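PDB 5CO3: FrnE protein from Deinococcus radiodurans, which probably acts as a thioredoxin-fold disulfide oxidoreductase of the DsbA/FrnE family, making, breaking or reshuffling disulfide bonds. Local coordinates for residues Y118-L132 with L149-A162. Numbering follows the deposited sequence.
Sequences YAAEQGQGDAMKERL and LQKLAAEVGLDAGA
L158, projecting from the turn after helix 149-156, fills a hollow lined by A119, Q122, Q124 and M128: CD1 meets the small A119 CB at 3.6 Å, CD2 the two glutamines. G157 turns the chain in a Schellman motif, with a positive phi where a CB would jam against V156 O. V156 is the second bump, its branched CG1 and CG2 filling the hollow between A127, M128 and R131. M128, its chain folded at chi2 and chi3, sets SD against L158 CD1 and CE against V156 CG2. L132 CD2 wedges between L149 CD2 and L152 CD1. R131 suits its place because its flat guanidinium offers a face to L152 CD2, 3.4 Å above its centre, and an in-plane N-H edge to E155 OE1, which NE meets on the anti and NH2 on the syn side, both at 2.8 Å and bent. An alanine here would probably leave E155 without its mate and open a gap over L152 CD2. Y118 OH and D159 N share a water. Segments 125-132 and 149-156 make 129° N-to-C, nearer antiparallel, axes 9.6 Å apart; helix 110-121 backs M128 and L132, helix 160-169 flanks Y118, and K129, facing away from 149-162, hydrogen-bonds S18 of strand 12-18.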
loop_
_atom_site.group_PDB
_atom_site.type_symbol
_atom_site.label_atom_id
_atom_site.label_comp_id
_atom_site.label_asym_id
_atom_site.label_seq_id
_atom_site.Cartn_x
_atom_site.Cartn_y
_atom_site.Cartn_z
ATOM N N TYR A 118 -7.509 -0.901 -11.656
ATOM C CA TYR A 118 -8.366 -1.778 -12.460
ATOM C C TYR A 118 -8.890 -2.940 -11.611
ATOM O O TYR A 118 -10.091 -3.237 -11.603
ATOM C CB TYR A 118 -7.616 -2.327 -13.695
ATOM C CG TYR A 118 -8.432 -3.379 -14.418
ATOM C CD1 TYR A 118 -9.439 -3.020 -15.307
ATOM C CD2 TYR A 118 -8.220 -4.734 -14.181
ATOM C CE1 TYR A 118 -10.209 -3.983 -15.948
ATOM C CE2 TYR A 118 -8.979 -5.703 -14.818
ATOM C CZ TYR A 118 -9.972 -5.323 -15.699
ATOM O OH TYR A 118 -10.738 -6.281 -16.336
ATOM N N ALA A 119 -7.979 -3.588 -10.891
ATOM C CA ALA A 119 -8.323 -4.721 -10.044
ATOM C C ALA A 119 -9.332 -4.337 -8.977
ATOM O O ALA A 119 -10.241 -5.110 -8.677
ATOM C CB ALA A 119 -7.077 -5.296 -9.398
ATOM N N ALA A 120 -9.180 -3.147 -8.404
ATOM C CA ALA A 120 -10.066 -2.740 -7.310
ATOM C C ALA A 120 -11.506 -2.519 -7.791
ATOM O O ALA A 120 -12.442 -2.583 -7.001
ATOM C CB ALA A 120 -9.534 -1.483 -6.632
ATOM N N GLU A 121 -11.689 -2.265 -9.083
ATOM C CA GLU A 121 -13.036 -2.138 -9.629
ATOM C C GLU A 121 -13.676 -3.510 -9.762
ATOM O O GLU A 121 -14.901 -3.631 -9.822
ATOM C CB GLU A 121 -13.012 -1.412 -10.973
ATOM C CG GLU A 121 -12.471 -0.005 -10.864
ATOM C CD GLU A 121 -13.327 1.003 -11.587
ATOM O OE1 GLU A 121 -13.329 0.988 -12.834
ATOM O OE2 GLU A 121 -14.003 1.802 -10.905
ATOM N N GLN A 122 -12.842 -4.545 -9.784
ATOM C CA GLN A 122 -13.327 -5.922 -9.791
ATOM C C GLN A 122 -13.346 -6.474 -8.369
ATOM O O GLN A 122 -13.607 -7.659 -8.157
ATOM C CB GLN A 122 -12.461 -6.825 -10.685
ATOM C CG GLN A 122 -11.833 -6.157 -11.911
ATOM C CD GLN A 122 -12.804 -5.312 -12.706
ATOM O OE1 GLN A 122 -13.941 -5.717 -12.968
ATOM N NE2 GLN A 122 -12.360 -4.120 -13.091
ATOM N N GLY A 123 -13.068 -5.610 -7.397
ATOM C CA GLY A 123 -13.050 -6.013 -6.002
ATOM C C GLY A 123 -11.825 -6.820 -5.599
ATOM O O GLY A 123 -11.855 -7.558 -4.612
ATOM N N GLN A 124 -10.739 -6.677 -6.352
ATOM C CA GLN A 124 -9.525 -7.448 -6.089
ATOM C C GLN A 124 -8.301 -6.564 -5.853
ATOM O O GLN A 124 -7.172 -6.967 -6.138
ATOM C CB GLN A 124 -9.243 -8.401 -7.250
ATOM C CG GLN A 124 -10.288 -9.486 -7.424
ATOM C CD GLN A 124 -10.361 -10.381 -6.211
ATOM O OE1 GLN A 124 -9.340 -10.692 -5.598
ATOM N NE2 GLN A 124 -11.573 -10.784 -5.840
ATOM N N GLY A 125 -8.525 -5.362 -5.336
ATOM C CA GLY A 125 -7.434 -4.424 -5.144
ATOM C C GLY A 125 -6.334 -4.951 -4.237
ATOM O O GLY A 125 -5.155 -4.817 -4.543
ATOM N N ASP A 126 -6.718 -5.553 -3.108
ATOM C CA ASP A 126 -5.712 -6.017 -2.177
ATOM C C ASP A 126 -4.910 -7.173 -2.765
ATOM O O ASP A 126 -3.690 -7.203 -2.630
ATOM C CB ASP A 126 -6.333 -6.437 -0.849
ATOM C CG ASP A 126 -5.269 -6.712 0.217
ATOM O OD1 ASP A 126 -4.751 -7.845 0.273
ATOM O OD2 ASP A 126 -4.925 -5.778 0.971
ATOM N N ALA A 127 -5.580 -8.111 -3.432
ATOM C CA ALA A 127 -4.865 -9.237 -4.036
ATOM C C ALA A 127 -3.904 -8.783 -5.146
ATOM O O ALA A 127 -2.818 -9.331 -5.288
ATOM C CB ALA A 127 -5.850 -10.253 -4.580
ATOM N N MET A 128 -4.314 -7.788 -5.929
ATOM C CA MET A 128 -3.436 -7.231 -6.962
ATOM C C MET A 128 -2.232 -6.550 -6.327
ATOM O O MET A 128 -1.104 -6.736 -6.785
ATOM C CB MET A 128 -4.185 -6.236 -7.847
ATOM C CG MET A 128 -3.470 -5.929 -9.170
ATOM S SD MET A 128 -3.370 -7.369 -10.274
ATOM C CE MET A 128 -1.676 -7.880 -10.084
ATOM N N LYS A 129 -2.477 -5.767 -5.272
ATOM C CA LYS A 129 -1.396 -5.073 -4.571
ATOM C C LYS A 129 -0.397 -6.094 -4.040
ATOM O O LYS A 129 0.809 -5.971 -4.248
ATOM C CB LYS A 129 -1.940 -4.203 -3.426
ATOM C CG LYS A 129 -0.855 -3.603 -2.536
ATOM C CD LYS A 129 -0.136 -2.443 -3.214
ATOM C CE LYS A 129 0.890 -1.820 -2.282
ATOM N NZ LYS A 129 1.590 -0.654 -2.896
ATOM N N GLU A 130 -0.920 -7.110 -3.363
ATOM C CA GLU A 130 -0.116 -8.203 -2.829
ATOM C C GLU A 130 0.755 -8.868 -3.907
ATOM O O GLU A 130 1.963 -9.041 -3.721
ATOM C CB GLU A 130 -1.042 -9.236 -2.175
ATOM C CG GLU A 130 -0.361 -10.523 -1.737
ATOM C CD GLU A 130 0.417 -10.358 -0.443
ATOM O OE1 GLU A 130 0.126 -9.412 0.320
ATOM O OE2 GLU A 130 1.321 -11.174 -0.190
ATOM N N ARG A 131 0.131 -9.218 -5.034
ATOM C CA ARG A 131 0.827 -9.874 -6.139
ATOM C C ARG A 131 1.956 -9.022 -6.678
ATOM O O ARG A 131 3.045 -9.528 -6.931
ATOM C CB ARG A 131 -0.147 -10.193 -7.271
ATOM C CG ARG A 131 0.482 -11.065 -8.369
ATOM C CD ARG A 131 0.843 -12.436 -7.796
ATOM N NE ARG A 131 1.713 -13.247 -8.654
ATOM C CZ ARG A 131 3.044 -13.180 -8.663
ATOM N NH1 ARG A 131 3.683 -12.292 -7.896
ATOM N NH2 ARG A 131 3.738 -13.984 -9.453
ATOM N N LEU A 132 1.693 -7.724 -6.848
ATOM C CA LEU A 132 2.708 -6.798 -7.342
ATOM C C LEU A 132 3.867 -6.634 -6.355
ATOM O O LEU A 132 5.025 -6.615 -6.757
ATOM C CB LEU A 132 2.077 -5.438 -7.666
ATOM C CG LEU A 132 1.284 -5.523 -8.963
ATOM C CD1 LEU A 132 0.274 -4.391 -9.033
ATOM C CD2 LEU A 132 2.239 -5.489 -10.182
ATOM N N LEU A 149 2.763 -7.331 -16.377
ATOM C CA LEU A 149 1.567 -6.865 -15.675
ATOM C C LEU A 149 0.323 -7.679 -16.051
ATOM O O LEU A 149 -0.506 -7.998 -15.189
ATOM C CB LEU A 149 1.327 -5.375 -15.948
ATOM C CG LEU A 149 2.333 -4.429 -15.291
ATOM C CD1 LEU A 149 2.097 -2.991 -15.712
ATOM C CD2 LEU A 149 2.269 -4.550 -13.743
ATOM N N GLN A 150 0.210 -8.035 -17.330
ATOM C CA GLN A 150 -0.919 -8.835 -17.795
ATOM C C GLN A 150 -0.893 -10.209 -17.135
ATOM O O GLN A 150 -1.925 -10.706 -16.683
ATOM C CB GLN A 150 -0.910 -8.986 -19.321
ATOM C CG GLN A 150 -2.037 -9.878 -19.826
ATOM C CD GLN A 150 -2.045 -10.036 -21.336
ATOM O OE1 GLN A 150 -1.006 -10.170 -21.967
ATOM N NE2 GLN A 150 -3.224 -10.009 -21.914
ATOM N N LYS A 151 0.298 -10.800 -17.073
ATOM C CA LYS A 151 0.502 -12.104 -16.449
ATOM C C LYS A 151 0.108 -12.078 -14.970
ATOM O O LYS A 151 -0.608 -12.946 -14.507
ATOM C CB LYS A 151 1.960 -12.543 -16.595
ATOM C CG LYS A 151 2.292 -13.870 -15.937
ATOM C CD LYS A 151 3.791 -14.120 -15.895
ATOM C CE LYS A 151 4.518 -13.109 -15.003
ATOM N NZ LYS A 151 5.996 -13.342 -15.004
ATOM N N LEU A 152 0.582 -11.066 -14.254
ATOM C CA LEU A 152 0.230 -10.905 -12.835
ATOM C C LEU A 152 -1.267 -10.717 -12.632
ATOM O O LEU A 152 -1.848 -11.295 -11.708
ATOM C CB LEU A 152 0.997 -9.726 -12.236
ATOM C CG LEU A 152 2.524 -9.881 -12.237
ATOM C CD1 LEU A 152 3.159 -8.625 -11.716
ATOM C CD2 LEU A 152 2.953 -11.084 -11.393
ATOM N N ALA A 153 -1.895 -9.918 -13.494
ATOM C CA ALA A 153 -3.346 -9.765 -13.484
ATOM C C ALA A 153 -4.057 -11.117 -13.640
ATOM O O ALA A 153 -5.031 -11.398 -12.946
ATOM C CB ALA A 153 -3.790 -8.799 -14.581
ATOM N N ALA A 154 -3.555 -11.956 -14.540
ATOM C CA ALA A 154 -4.139 -13.270 -14.760
ATOM C C ALA A 154 -4.018 -14.139 -13.518
ATOM O O ALA A 154 -4.974 -14.832 -13.141
ATOM C CB ALA A 154 -3.486 -13.951 -15.947
ATOM N N GLU A 155 -2.858 -14.090 -12.873
ATOM C CA GLU A 155 -2.606 -14.929 -11.704
ATOM C C GLU A 155 -3.522 -14.541 -10.563
ATOM O O GLU A 155 -3.843 -15.369 -9.726
ATOM C CB GLU A 155 -1.145 -14.841 -11.275
ATOM C CG GLU A 155 -0.174 -15.381 -12.328
ATOM C CD GLU A 155 1.272 -15.415 -11.860
ATOM O OE1 GLU A 155 1.527 -15.175 -10.664
ATOM O OE2 GLU A 155 2.153 -15.702 -12.692
ATOM N N VAL A 156 -3.946 -13.283 -10.543
ATOM C CA VAL A 156 -4.853 -12.785 -9.511
ATOM C C VAL A 156 -6.307 -13.194 -9.812
ATOM O O VAL A 156 -7.162 -13.188 -8.926
ATOM C CB VAL A 156 -4.681 -11.248 -9.373
ATOM C CG1 VAL A 156 -5.811 -10.594 -8.593
ATOM C CG2 VAL A 156 -3.317 -10.936 -8.731
ATOM N N GLY A 157 -6.572 -13.601 -11.053
ATOM C CA GLY A 157 -7.888 -14.066 -11.445
ATOM C C GLY A 157 -8.691 -13.038 -12.221
ATOM O O GLY A 157 -9.899 -13.175 -12.403
ATOM N N LEU A 158 -8.012 -11.996 -12.681
ATOM C CA LEU A 158 -8.651 -10.965 -13.481
ATOM C C LEU A 158 -8.759 -11.386 -14.944
ATOM O O LEU A 158 -8.118 -12.343 -15.381
ATOM C CB LEU A 158 -7.873 -9.650 -13.372
ATOM C CG LEU A 158 -7.679 -9.126 -11.948
ATOM C CD1 LEU A 158 -6.766 -7.902 -11.933
ATOM C CD2 LEU A 158 -9.019 -8.813 -11.281
ATOM N N ASP A 159 -9.596 -10.671 -15.684
ATOM C CA ASP A 159 -9.632 -10.776 -17.135
ATOM C C ASP A 159 -8.340 -10.197 -17.706
ATOM O O ASP A 159 -8.190 -8.976 -17.788
ATOM C CB ASP A 159 -10.852 -10.037 -17.681
ATOM C CG ASP A 159 -11.050 -10.235 -19.180
ATOM O OD1 ASP A 159 -10.069 -10.323 -19.950
ATOM O OD2 ASP A 159 -12.223 -10.286 -19.594
ATOM N N ALA A 160 -7.415 -11.065 -18.111
ATOM C CA ALA A 160 -6.077 -10.615 -18.483
ATOM C C ALA A 160 -6.097 -9.763 -19.752
ATOM O O ALA A 160 -5.352 -8.783 -19.859
ATOM C CB ALA A 160 -5.135 -11.806 -18.649
ATOM N N GLY A 161 -6.945 -10.128 -20.706
ATOM C CA GLY A 161 -7.097 -9.329 -21.904
ATOM C C GLY A 161 -7.600 -7.936 -21.577
ATOM O O GLY A 161 -7.055 -6.944 -22.052
ATOM N N ALA A 162 -8.628 -7.864 -20.737
ATOM C CA ALA A 162 -9.246 -6.587 -20.377
ATOM C C ALA A 162 -8.303 -5.710 -19.559
ATOM O O ALA A 162 -8.238 -4.498 -19.767
ATOM C CB ALA A 162 -10.551 -6.825 -19.612
HETATM O O HOH W 1 -11.102 -8.716 -14.533
#